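Local coordinates for bacteriorhodopsin (PDB 6EYU), which pumps protons into the cell across the membrane, probably driven by light absorbed by its bound retinal, at residues Leu114-Thr117 with Gly118-Gln122; Val132-Leu135 with Leu136-Val140; Ile51-Trp54 with Ser55-Tyr59; Ser184-Asp187 with Ala188-Gly191; Pro15-Leu18 with Ala19-Thr23. One frame throughout, in Å; residues are numbered along the deposited sequence.

Contact 1. Residues Leu114-Thr117 with Gly118-Gln122. With RET (retinal), chain D.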
# COMPACT_ATOMS: atom_id res chain seq x y z
N LEU A 114 8.62 -9.40 -4.82
CA LEU A 114 8.87 -10.67 -5.48
C LEU A 114 7.64 -11.12 -6.27
O LEU A 114 7.76 -11.60 -7.40
CB LEU A 114 9.24 -11.71 -4.42
CG LEU A 114 8.87 -13.18 -4.53
CD1 LEU A 114 9.52 -13.91 -3.37
CD2 LEU A 114 7.36 -13.40 -4.51
N VAL A 115 6.47 -10.72 -5.79
CA VAL A 115 5.23 -10.91 -6.54
C VAL A 115 5.14 -9.93 -7.70
O VAL A 115 4.65 -10.28 -8.78
CB VAL A 115 3.99 -10.73 -5.64
CG1 VAL A 115 2.72 -10.91 -6.46
CG2 VAL A 115 4.03 -11.72 -4.48
N ILE A 116 5.66 -8.72 -7.51
CA ILE A 116 5.57 -7.69 -8.54
C ILE A 116 6.44 -8.03 -9.75
O ILE A 116 6.12 -7.66 -10.87
CB ILE A 116 5.97 -6.30 -8.01
CG1 ILE A 116 4.95 -5.81 -6.98
CG2 ILE A 116 6.05 -5.30 -9.16
CD1 ILE A 116 3.52 -5.93 -7.46
N THR A 117 7.54 -8.74 -9.51
CA THR A 117 8.36 -9.24 -10.60
C THR A 117 7.56 -10.17 -11.50
O THR A 117 7.59 -10.05 -12.72
CB THR A 117 9.60 -10.01 -10.08
OG1 THR A 117 9.18 -11.21 -9.42
CG2 THR A 117 10.39 -9.15 -9.11
N GLY A 118 6.81 -11.08 -10.88
CA GLY A 118 5.91 -11.96 -11.62
C GLY A 118 4.98 -11.19 -12.53
O GLY A 118 4.72 -11.60 -13.67
N LEU A 119 4.46 -10.07 -12.03
CA LEU A 119 3.52 -9.25 -12.77
C LEU A 119 4.23 -8.49 -13.89
O LEU A 119 3.73 -8.41 -15.01
CB LEU A 119 2.83 -8.26 -11.83
CG LEU A 119 1.85 -7.27 -12.45
CD1 LEU A 119 0.79 -6.88 -11.43
CD2 LEU A 119 2.58 -6.04 -12.96
N LEU A 120 5.44 -8.03 -13.60
CA LEU A 120 6.27 -7.38 -14.61
C LEU A 120 6.63 -8.35 -15.72
O LEU A 120 6.53 -8.02 -16.90
CB LEU A 120 7.55 -6.83 -13.96
CG LEU A 120 7.37 -5.65 -13.01
CD1 LEU A 120 8.72 -5.11 -12.57
CD2 LEU A 120 6.53 -4.56 -13.65
N ALA A 121 7.04 -9.56 -15.34
CA ALA A 121 7.41 -10.58 -16.31
C ALA A 121 6.28 -10.80 -17.31
O ALA A 121 6.48 -10.68 -18.52
CB ALA A 121 7.75 -11.88 -15.60
N GLN A 122 5.08 -11.07 -16.80
CA GLN A 122 3.92 -11.28 -17.66
C GLN A 122 3.66 -10.05 -18.52
O GLN A 122 3.40 -10.16 -19.72
CB GLN A 122 2.68 -11.60 -16.83
CG GLN A 122 1.49 -12.05 -17.65
CD GLN A 122 0.25 -12.28 -16.81
OE1 GLN A 122 0.26 -13.06 -15.86
NE2 GLN A 122 -0.84 -11.61 -17.17
C1 RET D . 6.04 -15.46 -8.90
C2 RET D . 6.67 -14.57 -9.97
C3 RET D . 7.97 -15.16 -10.50
C4 RET D . 9.03 -15.21 -9.40
C5 RET D . 8.43 -15.75 -8.10
C6 RET D . 7.09 -15.89 -7.86
C7 RET D . 6.65 -16.45 -6.60
C8 RET D . 5.33 -16.56 -6.30
C9 RET D . 4.93 -17.02 -4.99
C10 RET D . 3.59 -17.18 -4.67
C11 RET D . 3.10 -17.70 -3.45
C12 RET D . 1.71 -17.65 -3.43
C13 RET D . 0.89 -17.97 -2.32
C14 RET D . -0.50 -17.86 -2.42
C15 RET D . -1.42 -18.03 -1.39
C16 RET D . 4.94 -14.69 -8.16
C17 RET D . 5.46 -16.72 -9.54
C18 RET D . 9.40 -16.18 -7.00
C19 RET D . 6.00 -17.37 -3.96
C20 RET D . 1.53 -18.46 -1.02
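Leu-114 and Gly-118, one turn apart on helix 101-124, meet retinal at different places. Methyl CD2 of Leu-114 lies 3.8 Å from retinal C7, where the polyene leaves the ring, while CG of the same leucine faces the ring methyl C18. Gly-118 brings its bare CA to 3.2 Å from retinal C2. A side chain here would run into that carbon, so the glycine lets the ring settle directly against the backbone. Behind this first shell, the hydroxyl of Thr-117 turns back along the helix, and its OG1 gives a hydrogen bond to Leu-114 O, modelled very short at 2.5 Å, a length that is doubtful in detail. A chi1 of 67°, which sets OG1 between the backbone N and the carbonyl carbon, makes that reach possible. On the flank turned from the ligand, the side chains of Ile-116 and Leu-120 meet at a slant, CG2 4.1 Å from CG, and Leu-68 of the second subunit covers the leucine. Backbone bonds tie the turns together, the shortest from Ala-121 N to Thr-117 O at 2.7 Å. Farther along, Gln-122 is gripped by Tyr-74 OH and Asp-70 O. A transmembrane helix that offers a glycine and a leucine to the retinal ring belongs to the chromophore pocket of a microbial rhodopsin.

Contact 2. Residues Val132-Leu135 with Leu136-Val140. With RET (retinal), chain D.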
# COMPACT_ATOMS: atom_id res chain seq x y z
N VAL A 132 14.94 -11.98 -10.81
CA VAL A 132 15.03 -11.18 -9.59
C VAL A 132 14.14 -11.75 -8.50
O VAL A 132 14.58 -11.95 -7.36
CB VAL A 132 14.62 -9.72 -9.85
CG1 VAL A 132 14.40 -8.98 -8.54
CG2 VAL A 132 15.67 -9.01 -10.70
N GLY A 133 12.90 -12.08 -8.86
CA GLY A 133 11.97 -12.71 -7.93
C GLY A 133 12.58 -13.92 -7.24
O GLY A 133 12.58 -14.01 -6.02
N VAL A 134 13.12 -14.84 -8.04
CA VAL A 134 13.67 -16.08 -7.51
C VAL A 134 14.77 -15.79 -6.50
O VAL A 134 14.79 -16.34 -5.40
CB VAL A 134 14.24 -16.97 -8.63
CG1 VAL A 134 15.05 -18.11 -8.03
CG2 VAL A 134 13.12 -17.50 -9.50
N LEU A 135 15.71 -14.92 -6.88
CA LEU A 135 16.70 -14.40 -5.95
C LEU A 135 16.02 -13.90 -4.68
O LEU A 135 16.31 -14.38 -3.58
CB LEU A 135 17.50 -13.26 -6.59
CG LEU A 135 18.93 -13.61 -7.01
CD1 LEU A 135 19.06 -15.09 -7.31
CD2 LEU A 135 19.35 -12.77 -8.20
N LEU A 136 15.07 -12.99 -4.84
CA LEU A 136 14.38 -12.39 -3.71
C LEU A 136 13.78 -13.47 -2.82
O LEU A 136 13.87 -13.39 -1.59
CB LEU A 136 13.28 -11.45 -4.20
CG LEU A 136 13.77 -10.06 -4.62
CD1 LEU A 136 12.64 -9.24 -5.22
CD2 LEU A 136 14.40 -9.34 -3.44
N LEU A 137 13.21 -14.49 -3.44
CA LEU A 137 12.53 -15.55 -2.69
C LEU A 137 13.54 -16.37 -1.89
O LEU A 137 13.25 -16.80 -0.77
CB LEU A 137 11.75 -16.46 -3.65
CG LEU A 137 11.09 -17.67 -2.98
CD1 LEU A 137 10.11 -17.22 -1.91
CD2 LEU A 137 10.40 -18.55 -4.01
N LEU A 138 14.74 -16.52 -2.44
CA LEU A 138 15.83 -17.17 -1.71
C LEU A 138 16.34 -16.27 -0.59
O LEU A 138 16.76 -16.75 0.46
CB LEU A 138 16.97 -17.53 -2.67
CG LEU A 138 16.62 -18.55 -3.75
CD1 LEU A 138 17.75 -18.68 -4.76
CD2 LEU A 138 16.31 -19.90 -3.12
N GLY A 139 16.21 -14.96 -0.78
CA GLY A 139 16.30 -14.01 0.32
C GLY A 139 15.30 -14.32 1.42
O GLY A 139 15.64 -14.35 2.60
N VAL A 140 14.05 -14.56 1.02
CA VAL A 140 12.98 -14.83 1.98
C VAL A 140 13.25 -16.12 2.74
O VAL A 140 13.30 -16.13 3.97
CB VAL A 140 11.62 -14.95 1.27
CG1 VAL A 140 10.60 -15.62 2.18
CG2 VAL A 140 11.13 -13.57 0.84
C1 RET D . 6.04 -15.46 -8.90
C2 RET D . 6.67 -14.57 -9.97
C3 RET D . 7.97 -15.16 -10.50
C4 RET D . 9.03 -15.21 -9.40
C5 RET D . 8.43 -15.75 -8.10
C6 RET D . 7.09 -15.89 -7.86
C7 RET D . 6.65 -16.45 -6.60
C8 RET D . 5.33 -16.56 -6.30
C9 RET D . 4.93 -17.02 -4.99
C10 RET D . 3.59 -17.18 -4.67
C11 RET D . 3.10 -17.70 -3.45
C12 RET D . 1.71 -17.65 -3.43
C13 RET D . 0.89 -17.97 -2.32
C14 RET D . -0.50 -17.86 -2.42
C15 RET D . -1.42 -18.03 -1.39
C16 RET D . 4.94 -14.69 -8.16
C17 RET D . 5.46 -16.72 -9.54
C18 RET D . 9.40 -16.18 -7.00
C19 RET D . 6.00 -17.37 -3.96
C20 RET D . 1.53 -18.46 -1.02
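Val-132 overlaps Leu-136 along one flank of helix 128-145, the two side chains lying side by side and pointing the same way. Methyl CG1 of Val-132 rests 3.8 Å from CD1 of Leu-136, and the leucine's CG also sits 3.4 Å from Val-132 O. With chi1 at -80°, Leu-136 throws its branch away from its own carbonyl carbon and back along the preceding turn. The backbone reinforces the pair, because Leu-136 N binds Val-132 O at 2.8 Å in a nearly straight bond (170°). Were Leu-136 cut back to an alanine, the Val-132 methyl would probably lose its neighbour and a gap would open toward Phe-49 of the second subunit. On the adjoining flank, Gly-133 and Leu-137 receive retinal: the leucine's CD2 lies 3.9 Å from ring methyl C18, while any CB on the glycine would strike C4. Val-134 and Leu-138 meet more loosely, CG1 to CD1 at 4.3 Å, and a bound monoacylglycerol touches Leu-135 on the surface. Leu-137 thus stands between Leu-114 of helix 101-124 and both Leu-175 and Pro-178 of helix 157-183, whereas Val-132 packs on Leu-57 of the second subunit.

Contact 3. Residues Ile51-Trp54 with Ser55-Tyr59; sequences IVVW and SGLMY
Ser-55 OG is gripped by two groups from other helices, Asp-76 OD2 and Tyr-20 OH, while the backbone N of the same serine binds Ile-51 O at 3.1 Å. Its hydroxyl stands opposite the backbone N (chi1 176°), which carries OG off the helix into the protein. A shorter bond follows, from Gly-56 N to Val-52 O at 2.7 Å. The principal side-chain meeting is between Trp-54 and Met-58, which run side by side in the same direction. Met-58 CG lies 3.5 Å from NE1 of the indole and 3.4 Å above the ring plane, displaced toward the rim. The methionine chain then bends so that SD comes 4.5 Å from the centroid of the six-membered ring of Trp-54, 29° from the ring normal, an oblique Met-aromatic contact. The indole's rotation is further fixed by a hydrogen bond from NE1 to Met-75 O. Val-53 and Leu-57 add a looser apolar touch, CG1 to CD1 at 4.4 Å. Helix 42-63 packs against helix 72-93, whose Val-79 meets Trp-54, and against helix 198-230, whose Lys-213, probably the retinal-bearing lysine as in relatives, lies against Ser-55. Helix 14-38 is a further neighbour, its Ala-24 facing Val-52, and Thr-113 of the third subunit packs on Trp-54.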
# COMPACT_ATOMS: atom_id res chain seq x y z
N ILE A 51 -6.00 -12.99 4.83
CA ILE A 51 -5.30 -13.79 3.84
C ILE A 51 -6.29 -14.50 2.92
O ILE A 51 -6.21 -14.39 1.70
CB ILE A 51 -4.40 -14.85 4.50
CG1 ILE A 51 -3.11 -14.20 5.01
CG2 ILE A 51 -4.07 -15.96 3.51
CD1 ILE A 51 -2.38 -15.03 6.05
N VAL A 52 -7.25 -15.21 3.51
CA VAL A 52 -8.15 -16.06 2.74
C VAL A 52 -9.25 -15.24 2.08
O VAL A 52 -9.67 -15.54 0.96
CB VAL A 52 -8.81 -17.14 3.63
CG1 VAL A 52 -7.78 -18.20 4.02
CG2 VAL A 52 -9.44 -16.52 4.86
N VAL A 53 -9.72 -14.22 2.78
CA VAL A 53 -10.80 -13.38 2.26
C VAL A 53 -10.33 -12.56 1.07
O VAL A 53 -10.98 -12.53 0.03
CB VAL A 53 -11.33 -12.42 3.34
CG1 VAL A 53 -12.11 -11.28 2.70
CG2 VAL A 53 -12.20 -13.17 4.34
N TRP A 54 -9.17 -11.93 1.21
CA TRP A 54 -8.57 -11.18 0.12
C TRP A 54 -8.28 -12.10 -1.07
O TRP A 54 -8.60 -11.77 -2.21
CB TRP A 54 -7.27 -10.51 0.57
CG TRP A 54 -6.58 -9.76 -0.52
CD1 TRP A 54 -5.67 -10.27 -1.41
CD2 TRP A 54 -6.88 -8.44 -0.98
NE1 TRP A 54 -5.35 -9.33 -2.36
CE2 TRP A 54 -6.07 -8.19 -2.10
CE3 TRP A 54 -7.72 -7.42 -0.51
CZ2 TRP A 54 -6.07 -6.96 -2.77
CZ3 TRP A 54 -7.73 -6.21 -1.19
CH2 TRP A 54 -6.90 -5.99 -2.29
N SER A 55 -7.69 -13.26 -0.79
CA SER A 55 -7.41 -14.24 -1.82
C SER A 55 -8.70 -14.68 -2.51
O SER A 55 -8.80 -14.66 -3.73
CB SER A 55 -6.70 -15.46 -1.22
OG SER A 55 -6.50 -16.47 -2.20
N GLY A 56 -9.69 -15.04 -1.70
CA GLY A 56 -11.01 -15.39 -2.22
C GLY A 56 -11.55 -14.33 -3.16
O GLY A 56 -11.98 -14.63 -4.28
N LEU A 57 -11.55 -13.08 -2.71
CA LEU A 57 -12.07 -11.97 -3.50
C LEU A 57 -11.39 -11.92 -4.86
O LEU A 57 -12.05 -11.91 -5.90
CB LEU A 57 -11.88 -10.65 -2.76
CG LEU A 57 -12.97 -10.34 -1.73
CD1 LEU A 57 -12.69 -9.03 -1.02
CD2 LEU A 57 -14.34 -10.31 -2.40
N MET A 58 -10.06 -11.93 -4.85
CA MET A 58 -9.29 -11.73 -6.08
C MET A 58 -9.60 -12.82 -7.09
O MET A 58 -9.56 -12.59 -8.30
CB MET A 58 -7.79 -11.71 -5.77
CG MET A 58 -7.32 -10.46 -5.04
SD MET A 58 -8.23 -8.98 -5.53
CE MET A 58 -7.79 -8.87 -7.27
N TYR A 59 -10.03 -13.98 -6.60
CA TYR A 59 -10.23 -15.14 -7.46
C TYR A 59 -11.60 -15.10 -8.14
O TYR A 59 -11.85 -15.83 -9.09
CB TYR A 59 -10.09 -16.44 -6.66
CG TYR A 59 -8.72 -17.06 -6.74
CD1 TYR A 59 -7.60 -16.38 -6.27
CD2 TYR A 59 -8.54 -18.34 -7.24
CE1 TYR A 59 -6.35 -16.96 -6.29
CE2 TYR A 59 -7.29 -18.94 -7.25
CZ TYR A 59 -6.20 -18.25 -6.77
OH TYR A 59 -4.95 -18.82 -6.81

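Contact 4. Residues Ser184-Asp187 with Ala188-Gly191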
# COMPACT_ATOMS: atom_id res chain seq x y z
N SER A 184 4.17 -23.55 -16.80
CA SER A 184 2.83 -23.32 -17.34
C SER A 184 2.91 -22.83 -18.78
O SER A 184 3.80 -22.06 -19.14
CB SER A 184 2.08 -22.30 -16.48
OG SER A 184 1.01 -21.72 -17.21
N GLY A 185 1.99 -23.31 -19.61
CA GLY A 185 2.01 -23.00 -21.03
C GLY A 185 0.97 -21.96 -21.41
O GLY A 185 0.54 -21.89 -22.56
N ILE A 186 0.58 -21.14 -20.44
CA ILE A 186 -0.17 -19.93 -20.72
C ILE A 186 0.70 -18.91 -21.44
O ILE A 186 1.76 -18.53 -20.95
CB ILE A 186 -0.71 -19.29 -19.42
CG1 ILE A 186 -1.89 -20.11 -18.88
CG2 ILE A 186 -1.15 -17.86 -19.68
CD1 ILE A 186 -2.24 -19.80 -17.44
N ASP A 187 0.30 -18.55 -22.65
CA ASP A 187 1.17 -17.84 -23.58
C ASP A 187 1.68 -16.54 -22.96
O ASP A 187 2.80 -16.12 -23.21
CB ASP A 187 0.44 -17.54 -24.88
CG ASP A 187 -0.29 -18.75 -25.44
OD1 ASP A 187 -1.16 -19.30 -24.73
OD2 ASP A 187 -0.03 -19.11 -26.61
N ALA A 188 0.87 -15.97 -22.07
CA ALA A 188 1.13 -14.63 -21.56
C ALA A 188 2.41 -14.60 -20.73
O ALA A 188 3.13 -13.60 -20.74
CB ALA A 188 -0.05 -14.15 -20.72
N LEU A 189 2.64 -15.65 -19.95
CA LEU A 189 3.78 -15.67 -19.04
C LEU A 189 4.95 -16.46 -19.63
O LEU A 189 4.76 -17.53 -20.21
CB LEU A 189 3.38 -16.26 -17.68
CG LEU A 189 2.58 -17.56 -17.66
CD1 LEU A 189 3.51 -18.76 -17.47
CD2 LEU A 189 1.54 -17.52 -16.56
N PRO A 190 6.16 -15.89 -19.53
CA PRO A 190 7.19 -16.04 -20.56
C PRO A 190 8.20 -17.14 -20.24
O PRO A 190 9.37 -17.02 -20.60
CB PRO A 190 7.88 -14.68 -20.56
CG PRO A 190 7.72 -14.19 -19.16
CD PRO A 190 6.38 -14.69 -18.71
N GLY A 191 7.75 -18.19 -19.57
CA GLY A 191 8.54 -19.41 -19.45
C GLY A 191 8.96 -19.95 -20.80
O GLY A 191 8.25 -19.79 -21.79
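Ser-184, the first residue to leave helical backbone angles at the end of helix 157-183, meets Leu-189 from across the loop: methyl CD1 of the leucine lies 3.7 Å from Ser-184 O and 3.9 Å from Ser-184 OG. The serine hydroxyl also turns back on its own loop, accepting a long, weak but nearly straight bond from Ile-186 N to OG (3.3 Å, 170°), the pattern of an ST turn. Its stronger partner is Thr-201 OG1 on helix 198-230. Gly-185 follows, linked by backbone hydrogen bonding to Leu-196. At Ile-186 the chain enters a type I beta turn that runs to Leu-189, within the loop that joins the sixth and seventh transmembrane helices. The turn is closed by Leu-189 N, 3.2 Å from Ile-186 O; this donor sits above the carbonyl plane, 43° out of it. The same isoleucine supplies most of the apolar contact. CB of Ile-186 faces CD2 of Leu-189 at 4.0 Å, and its branch CG2 touches CB of Ala-188 at the same separation. For Leu-189 to meet both Ser-184 and Ile-186, its CG is held between the backbone N and the carbonyl carbon (chi1 48°), which folds the side chain back under the turn, where Trp-181 also supports it. Asp-187 stands at the exposed outer corner of the turn, with Met-1 from the start of the chain against it. Met-1 also packs over Ile-186 and Ala-188, and Val-2 joins it against these two residues.

Contact 5. Residues Pro15-Leu18 with Ala19-Thr23; sequences PFIL and AYIIT. With LFA (eicosane), chain E; LFA (eicosane), chain F.
Two eicosane chains lie along the outer, lipid-facing side of helix 14-38, where Pro-15 and Ala-19, Leu-18 and Ile-22 meet one another turn upon turn. The eicosane of chain E runs past Phe-16: its C14 is 3.4 Å from CZ, and C13 sits 4.1 Å above the ring plane, over the centre, in a CH-pi arrangement. The phenylalanine takes a chi1 of -66°, which sends CG away from its carbonyl carbon and leaves one ring face to the alkyl chain. Ala-19 then lets the chain pass close to the helix, its CB being 3.8 Å from C9. The eicosane of chain F follows a neighbouring path, with Leu-18 CD2 touching its C15 at 3.5 Å, and Ile-22 CD1 its C13 at 3.9 Å; Thr-23 CG2 meets the far end, near C7. Beneath these chains the backbone is tightly bonded, Ala-19 N reaching Pro-15 O at 2.7 Å and 174°. The other flank faces inward: Ile-17 CG2 and Ile-21 CD1, 4.1 Å apart, lie side by side against helix 42-63, with Phe-62 and Leu-63 near Ile-17. With Phe-16 trimmed to an alanine, the chain E eicosane is likely to lose its flat support, and a gap to open beside Ile-203. Because the contacts with both ligands are between hydrocarbon groups, dispersion and shape probably hold the chains, consistent with a surface that faces lipid tails in the bilayer.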
# COMPACT_ATOMS: atom_id res chain seq x y z
N PRO A 15 -14.81 -25.27 -10.92
CA PRO A 15 -15.23 -25.88 -9.67
C PRO A 15 -14.21 -25.68 -8.55
O PRO A 15 -14.58 -25.35 -7.43
CB PRO A 15 -15.36 -27.37 -10.02
CG PRO A 15 -15.08 -27.50 -11.49
CD PRO A 15 -15.10 -26.13 -12.08
N PHE A 16 -12.94 -25.89 -8.87
CA PHE A 16 -11.86 -25.68 -7.90
C PHE A 16 -11.83 -24.23 -7.45
O PHE A 16 -11.75 -23.95 -6.25
CB PHE A 16 -10.52 -26.07 -8.52
CG PHE A 16 -10.38 -27.53 -8.82
CD1 PHE A 16 -10.81 -28.05 -10.03
CD2 PHE A 16 -9.90 -28.41 -7.86
CE1 PHE A 16 -10.69 -29.40 -10.31
CE2 PHE A 16 -9.78 -29.76 -8.13
CZ PHE A 16 -10.17 -30.25 -9.36
N ILE A 17 -11.94 -23.31 -8.40
CA ILE A 17 -11.96 -21.89 -8.10
C ILE A 17 -13.16 -21.55 -7.21
O ILE A 17 -13.03 -20.80 -6.25
CB ILE A 17 -12.03 -21.04 -9.38
CG1 ILE A 17 -10.66 -21.03 -10.07
CG2 ILE A 17 -12.47 -19.62 -9.06
CD1 ILE A 17 -10.72 -20.74 -11.55
N LEU A 18 -14.29 -22.20 -7.47
CA LEU A 18 -15.46 -22.06 -6.61
C LEU A 18 -15.20 -22.65 -5.23
O LEU A 18 -15.41 -21.99 -4.22
CB LEU A 18 -16.68 -22.74 -7.25
CG LEU A 18 -17.99 -21.96 -7.11
CD1 LEU A 18 -18.06 -20.86 -8.16
CD2 LEU A 18 -19.19 -22.89 -7.22
N ALA A 19 -14.81 -23.92 -5.20
CA ALA A 19 -14.57 -24.61 -3.94
C ALA A 19 -13.54 -23.85 -3.11
O ALA A 19 -13.60 -23.86 -1.88
CB ALA A 19 -14.08 -26.03 -4.21
N TYR A 20 -12.61 -23.19 -3.79
CA TYR A 20 -11.57 -22.42 -3.11
C TYR A 20 -12.17 -21.18 -2.45
O TYR A 20 -11.88 -20.89 -1.29
CB TYR A 20 -10.47 -22.01 -4.09
CG TYR A 20 -9.36 -21.21 -3.46
CD1 TYR A 20 -8.33 -21.84 -2.77
CD2 TYR A 20 -9.30 -19.83 -3.60
CE1 TYR A 20 -7.29 -21.12 -2.22
CE2 TYR A 20 -8.25 -19.10 -3.07
CZ TYR A 20 -7.25 -19.75 -2.38
OH TYR A 20 -6.21 -19.03 -1.83
N ILE A 21 -12.99 -20.45 -3.19
CA ILE A 21 -13.56 -19.20 -2.69
C ILE A 21 -14.49 -19.46 -1.51
O ILE A 21 -14.48 -18.73 -0.53
CB ILE A 21 -14.34 -18.45 -3.79
CG1 ILE A 21 -13.38 -17.94 -4.86
CG2 ILE A 21 -15.11 -17.29 -3.18
CD1 ILE A 21 -14.08 -17.34 -6.06
N ILE A 22 -15.27 -20.53 -1.60
CA ILE A 22 -16.26 -20.85 -0.58
C ILE A 22 -15.57 -21.26 0.72
O ILE A 22 -15.96 -20.83 1.81
CB ILE A 22 -17.20 -21.98 -1.02
CG1 ILE A 22 -18.02 -21.55 -2.24
CG2 ILE A 22 -18.12 -22.38 0.11
CD1 ILE A 22 -18.63 -22.70 -3.01
N THR A 23 -14.52 -22.06 0.60
CA THR A 23 -13.76 -22.52 1.76
C THR A 23 -12.96 -21.37 2.37
O THR A 23 -12.71 -21.35 3.58
CB THR A 23 -12.79 -23.66 1.40
OG1 THR A 23 -12.05 -23.30 0.22
CG2 THR A 23 -13.55 -24.95 1.14
C5 LFA E . -11.40 -28.99 1.67
C6 LFA E . -12.51 -29.28 0.67
C7 LFA E . -11.97 -29.15 -0.75
C8 LFA E . -13.07 -29.52 -1.74
C9 LFA E . -12.57 -29.36 -3.18
C10 LFA E . -13.58 -30.00 -4.13
C11 LFA E . -13.36 -29.52 -5.56
C12 LFA E . -13.41 -30.71 -6.51
C13 LFA E . -14.03 -30.31 -7.85
C14 LFA E . -13.39 -31.12 -8.97
C15 LFA E . -14.29 -31.16 -10.20
C16 LFA E . -13.43 -31.20 -11.46
C17 LFA E . -14.29 -31.52 -12.69
C18 LFA E . -13.63 -30.96 -13.94
C19 LFA E . -14.03 -31.78 -15.16
C20 LFA E . -15.54 -31.70 -15.37
C7 LFA F . -15.94 -27.10 2.76
C8 LFA F . -17.23 -27.23 1.96
C9 LFA F . -17.13 -26.38 0.70
C10 LFA F . -17.34 -27.27 -0.53
C11 LFA F . -17.78 -26.40 -1.71
C12 LFA F . -17.81 -27.25 -2.99
C13 LFA F . -18.20 -26.36 -4.17
C14 LFA F . -18.25 -27.18 -5.46
C15 LFA F . -18.71 -26.28 -6.60
C16 LFA F . -19.20 -27.12 -7.77
C17 LFA F . -18.91 -26.38 -9.08
C18 LFA F . -20.21 -26.17 -9.85
C19 LFA F . -19.89 -25.70 -11.27
C20 LFA F . -19.01 -24.45 -11.20

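Overall arrangement
Along the chain the order is contact 5, contact 3, contact 1, contact 2 and contact 4. Contacts 5 and 3 lie on helices 14-38 and 42-63, their centres about 11 Å apart, and they touch, notably through Tyr-20 and Ser-55. Contacts 1 and 2 form a second pair on successive helices 101-124 and 128-145, centres about 12 Å apart, where they touch each other. Contact 2 lies across the chain's centre from contacts 3 and 5. Contact 4, in the loop before helix 198-230, touches the end of contact 1. Contacts 1 and 2 line one side of the retinal site in the seven-helix bundle, while contacts 1, 2 and 3 also join neighbouring subunits of the trimer.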